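Long-range contact in enolase from the environmental genome shotgun sequencing of the Sargasso Sea (PDB 2QGY), which is of unknown specific function but belongs to the enolase superfamily and probably carries out magnesium-dependent chemistry at the mouth of a beta/alpha barrel: residues A[246-260]-A[268-280]. Sequence-based numbering, arbitrary orientation.
With MG (magnesium ion), chain C.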
loop_
_atom_site.group_PDB
_atom_site.type_symbol
_atom_site.label_atom_id
_atom_site.label_comp_id
_atom_site.label_asym_id
_atom_site.label_seq_id
_atom_site.Cartn_x
_atom_site.Cartn_y
_atom_site.Cartn_z
ATOM N N MET A 246 -22.690 18.160 7.094
ATOM C CA MET A 246 -21.444 18.377 7.801
ATOM C C MET A 246 -20.272 18.058 6.848
ATOM O O MET A 246 -20.362 17.151 6.021
ATOM C CB MET A 246 -21.399 17.504 9.070
ATOM C CG MET A 246 -22.345 17.959 10.250
ATOM S SD MET A 246 -22.457 16.784 11.632
ATOM C CE MET A 246 -22.944 15.321 10.815
ATOM N N LYS A 247 -19.178 18.797 6.947
ATOM C CA LYS A 247 -18.044 18.540 6.059
ATOM C C LYS A 247 -17.402 17.177 6.310
ATOM O O LYS A 247 -17.103 16.841 7.462
ATOM C CB LYS A 247 -17.004 19.621 6.212
ATOM C CG LYS A 247 -17.500 20.981 5.726
ATOM C CD LYS A 247 -16.472 22.058 5.997
ATOM C CE LYS A 247 -17.081 23.448 5.729
ATOM N NZ LYS A 247 -17.723 23.527 4.394
ATOM N N VAL A 248 -17.177 16.412 5.237
ATOM C CA VAL A 248 -16.588 15.075 5.344
ATOM C C VAL A 248 -15.080 15.132 4.943
ATOM O O VAL A 248 -14.713 15.720 3.927
ATOM C CB VAL A 248 -17.397 14.021 4.509
ATOM C CG1 VAL A 248 -16.708 12.641 4.436
ATOM C CG2 VAL A 248 -18.848 13.849 5.050
ATOM N N VAL A 249 -14.239 14.512 5.765
ATOM C CA VAL A 249 -12.794 14.504 5.560
ATOM C C VAL A 249 -12.322 13.053 5.362
ATOM O O VAL A 249 -12.701 12.189 6.123
ATOM C CB VAL A 249 -12.049 15.083 6.777
ATOM C CG1 VAL A 249 -10.512 15.153 6.462
ATOM C CG2 VAL A 249 -12.531 16.531 7.077
ATOM N N THR A 250 -11.482 12.794 4.362
ATOM C CA THR A 250 -10.941 11.437 4.178
ATOM C C THR A 250 -9.582 11.587 3.519
ATOM O O THR A 250 -9.317 12.636 2.952
ATOM C CB THR A 250 -11.860 10.534 3.281
ATOM O OG1 THR A 250 -11.369 9.169 3.273
ATOM C CG2 THR A 250 -11.942 11.047 1.867
ATOM N N GLY A 251 -8.741 10.553 3.598
ATOM C CA GLY A 251 -7.526 10.564 2.786
ATOM C C GLY A 251 -6.294 10.139 3.563
ATOM O O GLY A 251 -5.360 9.633 2.971
ATOM N N GLU A 252 -6.305 10.329 4.876
ATOM C CA GLU A 252 -5.128 10.022 5.706
ATOM C C GLU A 252 -4.555 8.614 5.548
ATOM O O GLU A 252 -3.351 8.422 5.695
ATOM C CB GLU A 252 -5.426 10.317 7.171
ATOM C CG GLU A 252 -6.409 9.408 7.831
ATOM C CD GLU A 252 -6.423 9.625 9.339
ATOM O OE1 GLU A 252 -6.992 10.640 9.744
ATOM O OE2 GLU A 252 -5.823 8.836 10.100
ATOM N N LYS A 253 -5.389 7.623 5.258
ATOM C CA LYS A 253 -4.877 6.243 5.163
ATOM C C LYS A 253 -4.666 5.797 3.707
ATOM O O LYS A 253 -4.413 4.615 3.457
ATOM C CB LYS A 253 -5.817 5.285 5.926
ATOM C CG LYS A 253 -5.827 5.637 7.431
ATOM C CD LYS A 253 -6.211 4.537 8.389
ATOM C CE LYS A 253 -6.376 5.173 9.773
ATOM N NZ LYS A 253 -6.508 4.204 10.894
ATOM N N GLN A 254 -4.776 6.732 2.770
ATOM C CA GLN A 254 -4.623 6.408 1.353
ATOM C C GLN A 254 -3.498 7.241 0.738
ATOM O O GLN A 254 -3.054 8.249 1.324
ATOM C CB GLN A 254 -5.944 6.596 0.602
ATOM C CG GLN A 254 -6.951 5.461 0.847
ATOM C CD GLN A 254 -7.718 5.635 2.152
ATOM O OE1 GLN A 254 -8.070 6.757 2.516
ATOM N NE2 GLN A 254 -7.989 4.517 2.862
ATOM N N SER A 255 -2.985 6.794 -0.406
ATOM C CA SER A 255 -1.918 7.525 -1.086
ATOM C C SER A 255 -2.090 7.365 -2.575
ATOM O O SER A 255 -2.854 6.507 -3.037
ATOM C CB SER A 255 -0.498 7.050 -0.650
ATOM O OG SER A 255 -0.332 5.649 -0.896
ATOM N N GLY A 256 -1.389 8.194 -3.331
ATOM C CA GLY A 256 -1.420 8.096 -4.771
ATOM C C GLY A 256 -2.446 9.033 -5.380
ATOM O O GLY A 256 -3.512 9.296 -4.804
ATOM N N LEU A 257 -2.162 9.503 -6.581
ATOM C CA LEU A 257 -3.076 10.449 -7.226
ATOM C C LEU A 257 -4.405 9.821 -7.628
ATOM O O LEU A 257 -5.434 10.465 -7.557
ATOM C CB LEU A 257 -2.429 11.046 -8.460
ATOM C CG LEU A 257 -1.265 12.002 -8.233
ATOM C CD1 LEU A 257 -0.588 12.304 -9.565
ATOM C CD2 LEU A 257 -1.763 13.286 -7.561
ATOM N N VAL A 258 -4.374 8.557 -8.062
ATOM C CA VAL A 258 -5.556 7.939 -8.670
ATOM C C VAL A 258 -6.728 7.860 -7.697
ATOM O O VAL A 258 -7.844 8.226 -8.074
ATOM C CB VAL A 258 -5.228 6.542 -9.233
ATOM C CG1 VAL A 258 -6.493 5.881 -9.808
ATOM C CG2 VAL A 258 -4.133 6.661 -10.312
ATOM N N HIS A 259 -6.481 7.412 -6.459
ATOM C CA HIS A 259 -7.582 7.320 -5.482
ATOM C C HIS A 259 -8.189 8.717 -5.264
ATOM O O HIS A 259 -9.419 8.871 -5.238
ATOM C CB HIS A 259 -7.090 6.728 -4.164
ATOM C CG HIS A 259 -8.114 6.769 -3.065
ATOM N ND1 HIS A 259 -9.234 5.969 -3.059
ATOM C CD2 HIS A 259 -8.229 7.588 -1.998
ATOM C CE1 HIS A 259 -9.952 6.236 -1.985
ATOM N NE2 HIS A 259 -9.373 7.228 -1.329
ATOM N N PHE A 260 -7.340 9.726 -5.097
ATOM C CA PHE A 260 -7.876 11.084 -4.852
ATOM C C PHE A 260 -8.616 11.658 -6.050
ATOM O O PHE A 260 -9.637 12.347 -5.866
ATOM C CB PHE A 260 -6.812 12.038 -4.288
ATOM C CG PHE A 260 -6.360 11.663 -2.878
ATOM C CD1 PHE A 260 -7.065 12.106 -1.765
ATOM C CD2 PHE A 260 -5.311 10.761 -2.693
ATOM C CE1 PHE A 260 -6.698 11.724 -0.467
ATOM C CE2 PHE A 260 -4.928 10.369 -1.405
ATOM C CZ PHE A 260 -5.626 10.838 -0.295
ATOM N N ALA A 268 -16.952 12.801 -3.288
ATOM C CA ALA A 268 -17.058 11.928 -2.133
ATOM C C ALA A 268 -16.631 12.565 -0.804
ATOM O O ALA A 268 -16.818 11.970 0.264
ATOM C CB ALA A 268 -16.287 10.610 -2.382
ATOM N N ALA A 269 -16.106 13.771 -0.857
ATOM C CA ALA A 269 -15.597 14.432 0.338
ATOM C C ALA A 269 -15.483 15.924 0.143
ATOM O O ALA A 269 -15.464 16.422 -0.975
ATOM C CB ALA A 269 -14.238 13.841 0.758
ATOM N N ASP A 270 -15.399 16.630 1.260
ATOM C CA ASP A 270 -15.292 18.084 1.263
ATOM C C ASP A 270 -13.836 18.532 1.467
ATOM O O ASP A 270 -13.436 19.618 1.023
ATOM C CB ASP A 270 -16.174 18.611 2.400
ATOM C CG ASP A 270 -17.647 18.238 2.194
ATOM O OD1 ASP A 270 -18.203 18.785 1.234
ATOM O OD2 ASP A 270 -18.238 17.396 2.919
ATOM N N ILE A 271 -13.064 17.691 2.157
ATOM C CA ILE A 271 -11.671 18.011 2.523
ATOM C C ILE A 271 -10.876 16.715 2.418
ATOM O O ILE A 271 -11.347 15.670 2.824
ATOM C CB ILE A 271 -11.588 18.519 4.005
ATOM C CG1 ILE A 271 -12.434 19.794 4.215
ATOM C CG2 ILE A 271 -10.100 18.748 4.446
ATOM C CD1 ILE A 271 -12.705 20.138 5.707
ATOM N N PHE A 272 -9.662 16.771 1.887
ATOM C CA PHE A 272 -8.808 15.593 1.905
ATOM C C PHE A 272 -7.705 15.788 2.955
ATOM O O PHE A 272 -7.190 16.889 3.091
ATOM C CB PHE A 272 -8.099 15.424 0.557
ATOM C CG PHE A 272 -9.020 15.183 -0.619
ATOM C CD1 PHE A 272 -10.271 14.570 -0.459
ATOM C CD2 PHE A 272 -8.619 15.565 -1.895
ATOM C CE1 PHE A 272 -11.094 14.331 -1.595
ATOM C CE2 PHE A 272 -9.444 15.314 -3.025
ATOM C CZ PHE A 272 -10.657 14.698 -2.855
ATOM N N ASN A 273 -7.327 14.729 3.673
ATOM C CA ASN A 273 -6.262 14.841 4.662
ATOM C C ASN A 273 -5.176 13.752 4.453
ATOM O O ASN A 273 -4.845 13.043 5.375
ATOM C CB ASN A 273 -6.832 14.843 6.098
ATOM C CG ASN A 273 -7.398 13.478 6.515
ATOM O OD1 ASN A 273 -7.840 12.694 5.675
ATOM N ND2 ASN A 273 -7.330 13.170 7.815
ATOM N N PRO A 274 -4.582 13.675 3.251
ATOM C CA PRO A 274 -3.460 12.736 3.088
ATOM C C PRO A 274 -2.366 13.169 4.094
ATOM O O PRO A 274 -2.254 14.373 4.432
ATOM C CB PRO A 274 -2.973 12.990 1.655
ATOM C CG PRO A 274 -3.372 14.411 1.352
ATOM C CD PRO A 274 -4.756 14.536 2.065
ATOM N N ASP A 275 -1.534 12.228 4.527
ATOM C CA ASP A 275 -0.462 12.612 5.467
ATOM C C ASP A 275 0.670 13.247 4.659
ATOM O O ASP A 275 0.987 12.830 3.541
ATOM C CB ASP A 275 0.052 11.399 6.247
ATOM C CG ASP A 275 1.023 11.789 7.373
ATOM O OD1 ASP A 275 0.578 11.943 8.532
ATOM O OD2 ASP A 275 2.224 11.971 7.090
ATOM N N ILE A 276 1.218 14.319 5.209
ATOM C CA ILE A 276 2.297 15.050 4.551
ATOM C C ILE A 276 3.496 14.157 4.170
ATOM O O ILE A 276 4.225 14.414 3.165
ATOM C CB ILE A 276 2.749 16.241 5.458
ATOM C CG1 ILE A 276 3.766 17.139 4.724
ATOM C CG2 ILE A 276 3.318 15.715 6.836
ATOM C CD1 ILE A 276 3.223 17.898 3.474
ATOM N N SER A 277 3.721 13.134 4.980
ATOM C CA SER A 277 4.868 12.255 4.845
ATOM C C SER A 277 4.415 10.862 4.397
ATOM O O SER A 277 5.172 9.892 4.457
ATOM C CB SER A 277 5.583 12.162 6.175
ATOM O OG SER A 277 6.396 13.317 6.350
ATOM N N GLY A 278 3.168 10.765 3.931
ATOM C CA GLY A 278 2.655 9.471 3.506
ATOM C C GLY A 278 2.067 9.439 2.114
ATOM O O GLY A 278 1.817 8.352 1.578
ATOM N N MET A 279 1.842 10.595 1.493
ATOM C CA MET A 279 1.116 10.618 0.214
ATOM C C MET A 279 1.969 10.041 -0.926
ATOM O O MET A 279 1.436 9.472 -1.881
ATOM C CB MET A 279 0.605 12.055 -0.103
ATOM C CG MET A 279 0.061 12.271 -1.545
ATOM S SD MET A 279 -1.643 11.698 -1.730
ATOM C CE MET A 279 -1.932 12.111 -3.490
ATOM N N GLY A 280 3.289 10.170 -0.789
ATOM C CA GLY A 280 4.249 9.740 -1.824
ATOM C C GLY A 280 5.320 10.795 -2.029
ATOM O O GLY A 280 6.482 10.476 -2.371
HETATM MG MG MG C . -7.868 10.906 11.464
HETATM O O HOH W 1 -20.948 17.098 3.486
HETATM O O HOH W 2 -1.672 9.594 3.490
HETATM O O HOH W 3 -6.947 9.397 12.425
HETATM O O HOH W 4 -9.215 9.417 10.987
HETATM O O HOH W 5 -6.446 12.041 12.580
#
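Val249 and Thr250 pair in parallel with Ile271 and Phe272, Thr250 N donating to Ile271 O and Asn273 N to Thr250 O, while Val248 O accepts from both Asp270 N and Ile271 N. At the start of the pair, Asp270 turns its carboxylate back along the neighbouring strand, and Asp270 OD2 takes Val248 N through its anti lone pair in a nearly straight bond (2.7 Å); a water joins the same oxygen to Met246 O. Val249 spreads its methyls, CG2 against Ile271 CB and CG1 against the amide carbon CG of Asn273 (3.5 Å). That amide works at both ends: Asn273 OD1 receives Glu252 N from above the carbonyl plane (2.9 Å), and Asn273 ND2 reaches Glu252 OE1 on its anti side (3.2 Å), the two flat groups turned 56° apart. With CG between the backbone N and carbonyl carbon (chi1 69°) and the chain extended beyond it, Glu252 brings OE1 to the magnesium ion (1.9 Å). Asn273, bonded to both backbone and carboxylate of Glu252, is a second-shell residue that probably helps to position this ligand. Beyond the strands, Phe260 sets its edge on the face of Phe272, centroids 5.3 Å apart and planes at 64°. Phe260 CZ meets Pro274 CB, and Met279 SD lies obliquely to the Phe260 ring, 3.6 Å from Phe260 CE2, in a Met-aromatic contact. Asp200 and Glu226 are the magnesium ion's other protein ligands. The contact joins elements of a beta-alpha-beta unit of the barrel, strand 248-250, helix 257-265 and strand 271-272; strands 224-226 and 298-299 continue the sheet, and helices 234-243 and 282-294 pack against Thr250 and Phe260 respectively.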